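Chitinase (Chromobacterium violaceum, PDB 4TXG) probably binds chitin and hydrolyses its glycosidic bonds. Local coordinates at residues 157-162 with 601-606; 221-226 with 233-238. All blocks are in the same frame, centred on the assembly; numbering follows the deposited sequence.

Followed from the N terminus, the chain enters contact 1 on strand 155-161 and returns to it only 439 residues later, on strand 599-603. This pairing therefore closes a very long loop that holds the other parallel strands of the barrel. Contact 2 is nested inside that loop: 221-226, in the loop after strand 199-200, folds back on helix 231-242 after a short turn, so it is local in sequence. The centres of contact 1 and contact 2 are about 19 Å apart. The nearest atoms of contact 1 and contact 2 are about 6 Å apart, without touching. His232 of helix 231-242, hydrogen-bonded to Ser162 O and edge-to-face with Phe160, joins the regions.

Contact 1: 157-162 with 601-606; sequences IGYFTS and MFWELA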
loop_
_atom_site.group_PDB
_atom_site.type_symbol
_atom_site.label_atom_id
_atom_site.label_comp_id
_atom_site.label_asym_id
_atom_site.label_seq_id
_atom_site.Cartn_x
_atom_site.Cartn_y
_atom_site.Cartn_z
ATOM N N ILE A 157 -10.249 4.935 3.702
ATOM C CA ILE A 157 -9.957 5.210 2.300
ATOM C C ILE A 157 -10.543 4.131 1.411
ATOM O O ILE A 157 -10.132 2.980 1.479
ATOM C CB ILE A 157 -8.443 5.285 2.068
ATOM C CG1 ILE A 157 -7.816 6.326 3.000
ATOM C CG2 ILE A 157 -8.121 5.594 0.615
ATOM C CD1 ILE A 157 -6.423 5.919 3.483
ATOM N N GLY A 158 -11.500 4.503 0.571
ATOM C CA GLY A 158 -12.140 3.521 -0.287
ATOM C C GLY A 158 -11.715 3.671 -1.731
ATOM O O GLY A 158 -11.716 4.782 -2.268
ATOM N N TYR A 159 -11.326 2.560 -2.355
ATOM C CA TYR A 159 -11.095 2.548 -3.790
ATOM C C TYR A 159 -12.408 2.420 -4.542
ATOM O O TYR A 159 -13.201 1.513 -4.280
ATOM C CB TYR A 159 -10.171 1.404 -4.190
ATOM C CG TYR A 159 -8.714 1.754 -4.081
ATOM C CD1 TYR A 159 -8.054 2.375 -5.130
ATOM C CD2 TYR A 159 -7.991 1.442 -2.938
ATOM C CE1 TYR A 159 -6.718 2.696 -5.038
ATOM C CE2 TYR A 159 -6.650 1.752 -2.839
ATOM C CZ TYR A 159 -6.017 2.381 -3.894
ATOM O OH TYR A 159 -4.677 2.701 -3.792
ATOM N N PHE A 160 -12.617 3.339 -5.474
ATOM C CA PHE A 160 -13.770 3.335 -6.370
ATOM C C PHE A 160 -13.323 2.946 -7.768
ATOM O O PHE A 160 -12.534 3.662 -8.379
ATOM C CB PHE A 160 -14.413 4.720 -6.410
ATOM C CG PHE A 160 -15.558 4.829 -7.376
ATOM C CD1 PHE A 160 -16.840 4.446 -6.991
ATOM C CD2 PHE A 160 -15.357 5.298 -8.667
ATOM C CE1 PHE A 160 -17.903 4.550 -7.872
ATOM C CE2 PHE A 160 -16.414 5.401 -9.562
ATOM C CZ PHE A 160 -17.695 5.026 -9.161
ATOM N N THR A 161 -13.817 1.825 -8.277
ATOM C CA THR A 161 -13.401 1.370 -9.600
ATOM C C THR A 161 -14.281 1.963 -10.682
ATOM O O THR A 161 -15.495 2.103 -10.506
ATOM C CB THR A 161 -13.415 -0.171 -9.699
ATOM O OG1 THR A 161 -14.735 -0.662 -9.443
ATOM C CG2 THR A 161 -12.451 -0.778 -8.681
ATOM N N SER A 162 -13.662 2.300 -11.812
ATOM C CA SER A 162 -14.352 3.016 -12.893
ATOM C C SER A 162 -15.248 2.141 -13.749
ATOM O O SER A 162 -16.076 2.657 -14.512
ATOM C CB SER A 162 -13.325 3.697 -13.803
ATOM O OG SER A 162 -12.555 2.736 -14.519
ATOM N N MET A 601 -7.467 1.307 4.482
ATOM C CA MET A 601 -7.812 1.453 3.080
ATOM C C MET A 601 -8.534 0.161 2.684
ATOM O O MET A 601 -8.276 -0.878 3.271
ATOM C CB MET A 601 -6.543 1.700 2.246
ATOM C CG MET A 601 -6.706 1.603 0.737
ATOM S SD MET A 601 -6.539 -0.121 0.196
ATOM C CE MET A 601 -4.748 -0.316 0.228
ATOM N N PHE A 602 -9.457 0.213 1.729
ATOM C CA PHE A 602 -10.042 -1.039 1.255
ATOM C C PHE A 602 -10.260 -1.033 -0.253
ATOM O O PHE A 602 -10.542 0.004 -0.859
ATOM C CB PHE A 602 -11.360 -1.346 2.001
ATOM C CG PHE A 602 -12.331 -0.207 2.029
ATOM C CD1 PHE A 602 -13.258 -0.054 1.016
ATOM C CD2 PHE A 602 -12.328 0.702 3.071
ATOM C CE1 PHE A 602 -14.165 0.990 1.038
ATOM C CE2 PHE A 602 -13.237 1.753 3.095
ATOM C CZ PHE A 602 -14.152 1.893 2.076
ATOM N N TRP A 603 -10.059 -2.209 -0.847
ATOM C CA TRP A 603 -10.394 -2.479 -2.235
ATOM C C TRP A 603 -11.514 -3.510 -2.223
ATOM O O TRP A 603 -11.301 -4.586 -1.667
ATOM C CB TRP A 603 -9.179 -3.043 -2.981
ATOM C CG TRP A 603 -9.479 -3.335 -4.406
ATOM C CD1 TRP A 603 -10.163 -4.412 -4.901
ATOM C CD2 TRP A 603 -9.148 -2.518 -5.526
ATOM N NE1 TRP A 603 -10.278 -4.312 -6.267
ATOM C CE2 TRP A 603 -9.650 -3.163 -6.678
ATOM C CE3 TRP A 603 -8.464 -1.301 -5.674
ATOM C CZ2 TRP A 603 -9.494 -2.633 -7.960
ATOM C CZ3 TRP A 603 -8.307 -0.783 -6.942
ATOM C CH2 TRP A 603 -8.820 -1.445 -8.070
ATOM N N GLU A 604 -12.690 -3.242 -2.791
ATOM C CA GLU A 604 -13.113 -1.975 -3.385
ATOM C C GLU A 604 -14.507 -1.668 -2.844
ATOM O O GLU A 604 -15.163 -2.547 -2.282
ATOM C CB GLU A 604 -13.159 -2.068 -4.917
ATOM C CG GLU A 604 -14.035 -3.242 -5.378
ATOM C CD GLU A 604 -14.270 -3.291 -6.875
ATOM O OE1 GLU A 604 -13.702 -4.194 -7.539
ATOM O OE2 GLU A 604 -15.036 -2.447 -7.382
ATOM N N LEU A 605 -14.971 -0.437 -3.030
ATOM C CA LEU A 605 -16.257 -0.014 -2.477
ATOM C C LEU A 605 -17.415 -0.936 -2.887
ATOM O O LEU A 605 -18.274 -1.272 -2.067
ATOM C CB LEU A 605 -16.549 1.426 -2.895
ATOM C CG LEU A 605 -15.774 2.464 -2.073
ATOM C CD1 LEU A 605 -15.628 3.778 -2.842
ATOM C CD2 LEU A 605 -16.497 2.706 -0.754
ATOM N N ALA A 606 -17.418 -1.378 -4.139
ATOM C CA ALA A 606 -18.536 -2.172 -4.657
ATOM C C ALA A 606 -18.647 -3.565 -4.030
ATOM O O ALA A 606 -19.658 -4.249 -4.210
ATOM C CB ALA A 606 -18.431 -2.300 -6.163
HETATM O O HOH W 1 -15.878 0.000 -6.391
#
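Ile157 O receives Phe602 N at 2.9 Å, the first of three backbone bonds between these segments. Tyr159 supplies the other two: its N donates to Phe602 O, and its O accepts from Leu605 N at 2.9 Å, both with N-H...O angles of 169°. Met601 CA adds a CH...O contact to Ile157 O. Short-segment axes 4.8 Å apart and nearly parallel describe neighbouring parallel strands. Strand 155-161 also pairs with 185-193, and 599-603 with 457-462, so the contact joins the first and last strands of the family 18 TIM barrel and closes its ring. A cis peptide precedes Glu604, where the strand has ended, and Leu605 N still reaches Tyr159 O.

Thr161 OG1 donates to Glu604 OE2 at 2.7 Å, arriving from above the carboxylate, well out of its plane. The same oxygen also accepts a hydrogen bond from a water, which in turn accepts from Ala606 N and, weakly, from Thr161 N. Arg164 NE also forms a salt bridge with OE2, which would be expected to offset its charge.

On the side of Tyr159, the ring lies obliquely against the Trp603 indole, planes 47° apart, with Tyr159 CG 3.5 Å from Trp603 CE3. Trp603 CG stands anti to its backbone N (chi1 180°), which carries the indole across the Tyr159 side chain and on to Thr161 CG2. Met601 SD meets the edge of the tyrosine ring, 3.6 Å from Tyr159 CE2, a Met-aromatic contact; the phenol OH is hydrogen-bonded to Asp310. On the other face of the sheet the Phe602 ring lies with its face against Gly158 CA, 3.7 Å from the ring centroid, a CH-pi contact.

Contact 2: 221-226 with 233-238; sequences AEMDAS and FNLLTQ. With CS (cesium ion), chain E.
Ala221 meets Leu235 through methyl groups: Ala221 CB is 3.9 Å from Leu235 CD1, while the other branch, CD2, touches Ala221 C and Glu222 O. Segment 221-226 belongs to the loop that leads from strand 199-200 into helix 231-242, within the family 18 catalytic region. Glu222 O accepts from Gln238 NE2 at 2.8 Å. The bond is nearly straight, 173° at the hydrogen, and lies in the carbonyl plane and close to the amide plane. Gln238 OE1 binds a cesium ion at 3.0 Å; this is consistent with the bond and the ion together holding the amide in its orientation.

Met223 bends back at both chi2 and chi3, although its CB points away from the helix. The bend brings SD against Asn234 CB at 3.6 Å and CE to Leu235 CG, and Trp215 and Lys230 touch the same side chain.

Asp224 exchanges two bonds with the Asn234 amide. Asp224 N donates to Asn234 OD1 at 2.9 Å and Asn234 ND2 donates to Asp224 O at 3.0 Å, so one side-chain amide spans both polar backbone atoms of a residue. Asn234 CG, anti to the backbone N (chi1 -173°), points the amide out from the helix to the loop; its ND2 also bonds Tyr229 O. Asp224 CB packs against Gln238 CD.

Ser226 turns back on Asp224: its N and OG both donate to Asp224 OD1, from the same face of the carboxylate, and the backbone bond defines an Asx turn. Asp224 OD2 forms a salt bridge to Arg241, farther along the helix. While the loop's side chains add apolar contacts, the Asn234 and Gln238 amides, one helical turn apart, satisfy Glu222 O, Asp224 N and Asp224 O, backbone groups of a segment without regular secondary structure, and so tie it to the helix.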
loop_
_atom_site.group_PDB
_atom_site.type_symbol
_atom_site.label_atom_id
_atom_site.label_comp_id
_atom_site.label_asym_id
_atom_site.label_seq_id
_atom_site.Cartn_x
_atom_site.Cartn_y
_atom_site.Cartn_z
ATOM N N ALA A 221 -27.787 10.256 -9.456
ATOM C CA ALA A 221 -26.678 10.230 -10.417
ATOM C C ALA A 221 -26.807 11.315 -11.489
ATOM O O ALA A 221 -26.145 11.250 -12.525
ATOM C CB ALA A 221 -26.578 8.857 -11.075
ATOM N N GLU A 222 -27.665 12.299 -11.234
ATOM C CA GLU A 222 -27.909 13.372 -12.192
ATOM C C GLU A 222 -26.661 14.229 -12.401
ATOM O O GLU A 222 -25.940 14.542 -11.447
ATOM C CB GLU A 222 -29.081 14.256 -11.738
ATOM C CG GLU A 222 -30.413 13.517 -11.583
ATOM C CD GLU A 222 -30.601 12.877 -10.206
ATOM O OE1 GLU A 222 -29.670 12.922 -9.370
ATOM O OE2 GLU A 222 -31.694 12.329 -9.956
ATOM N N MET A 223 -26.426 14.608 -13.652
ATOM C CA MET A 223 -25.256 15.402 -14.017
ATOM C C MET A 223 -25.453 16.868 -13.664
ATOM O O MET A 223 -26.548 17.408 -13.806
ATOM C CB MET A 223 -24.963 15.263 -15.517
ATOM C CG MET A 223 -24.516 13.862 -15.928
ATOM S SD MET A 223 -22.874 13.469 -15.297
ATOM C CE MET A 223 -23.171 11.911 -14.457
ATOM N N ASP A 224 -24.388 17.494 -13.180
ATOM C CA ASP A 224 -24.337 18.944 -13.006
ATOM C C ASP A 224 -23.989 19.554 -14.361
ATOM O O ASP A 224 -22.883 19.366 -14.864
ATOM C CB ASP A 224 -23.291 19.313 -11.939
ATOM C CG ASP A 224 -23.133 20.823 -11.730
ATOM O OD1 ASP A 224 -23.667 21.637 -12.510
ATOM O OD2 ASP A 224 -22.440 21.199 -10.756
ATOM N N ALA A 225 -24.933 20.288 -14.941
ATOM C CA ALA A 225 -24.731 20.862 -16.268
ATOM C C ALA A 225 -23.645 21.936 -16.299
ATOM O O ALA A 225 -23.202 22.333 -17.381
ATOM C CB ALA A 225 -26.045 21.442 -16.795
ATOM N N SER A 226 -23.238 22.424 -15.127
ATOM C CA SER A 226 -22.286 23.531 -15.055
ATOM C C SER A 226 -20.827 23.064 -15.049
ATOM O O SER A 226 -19.908 23.887 -15.036
ATOM C CB SER A 226 -22.568 24.399 -13.813
ATOM O OG SER A 226 -21.998 23.833 -12.631
ATOM N N PHE A 233 -16.598 11.653 -12.803
ATOM C CA PHE A 233 -15.949 12.844 -12.256
ATOM C C PHE A 233 -16.964 13.941 -11.918
ATOM O O PHE A 233 -16.813 14.662 -10.933
ATOM C CB PHE A 233 -14.907 13.399 -13.231
ATOM C CG PHE A 233 -13.622 12.579 -13.312
ATOM C CD1 PHE A 233 -13.498 11.366 -12.658
ATOM C CD2 PHE A 233 -12.547 13.047 -14.060
ATOM C CE1 PHE A 233 -12.320 10.620 -12.750
ATOM C CE2 PHE A 233 -11.369 12.321 -14.159
ATOM C CZ PHE A 233 -11.252 11.108 -13.494
ATOM N N ASN A 234 -17.983 14.076 -12.757
ATOM C CA ASN A 234 -19.047 15.048 -12.503
ATOM C C ASN A 234 -19.720 14.764 -11.148
ATOM O O ASN A 234 -19.902 15.667 -10.321
ATOM C CB ASN A 234 -20.067 15.008 -13.652
ATOM C CG ASN A 234 -21.116 16.106 -13.556
ATOM O OD1 ASN A 234 -21.907 16.143 -12.611
ATOM N ND2 ASN A 234 -21.147 16.985 -14.554
ATOM N N LEU A 235 -20.076 13.506 -10.915
ATOM C CA LEU A 235 -20.693 13.125 -9.648
ATOM C C LEU A 235 -19.728 13.314 -8.467
ATOM O O LEU A 235 -20.140 13.787 -7.410
ATOM C CB LEU A 235 -21.197 11.675 -9.715
ATOM C CG LEU A 235 -22.406 11.489 -10.647
ATOM C CD1 LEU A 235 -22.883 10.041 -10.701
ATOM C CD2 LEU A 235 -23.549 12.402 -10.201
ATOM N N LEU A 236 -18.452 12.974 -8.639
ATOM C CA LEU A 236 -17.487 13.184 -7.551
ATOM C C LEU A 236 -17.442 14.657 -7.147
ATOM O O LEU A 236 -17.485 14.993 -5.960
ATOM C CB LEU A 236 -16.082 12.705 -7.952
ATOM C CG LEU A 236 -15.894 11.194 -8.110
ATOM C CD1 LEU A 236 -14.466 10.917 -8.587
ATOM C CD2 LEU A 236 -16.170 10.463 -6.812
ATOM N N THR A 237 -17.396 15.538 -8.139
ATOM C CA THR A 237 -17.336 16.974 -7.861
ATOM C C THR A 237 -18.577 17.439 -7.114
ATOM O O THR A 237 -18.495 18.212 -6.149
ATOM C CB THR A 237 -17.172 17.770 -9.163
ATOM O OG1 THR A 237 -15.934 17.395 -9.781
ATOM C CG2 THR A 237 -17.151 19.276 -8.881
ATOM N N GLN A 238 -19.731 16.951 -7.551
ATOM C CA GLN A 238 -20.994 17.308 -6.900
ATOM C C GLN A 238 -21.090 16.861 -5.443
ATOM O O GLN A 238 -21.507 17.623 -4.571
ATOM C CB GLN A 238 -22.155 16.705 -7.667
ATOM C CG GLN A 238 -22.497 17.419 -8.943
ATOM C CD GLN A 238 -23.776 16.879 -9.513
ATOM O OE1 GLN A 238 -24.859 17.283 -9.099
ATOM N NE2 GLN A 238 -23.666 15.928 -10.437
HETATM CS CS CS E . -27.444 18.006 -10.335
#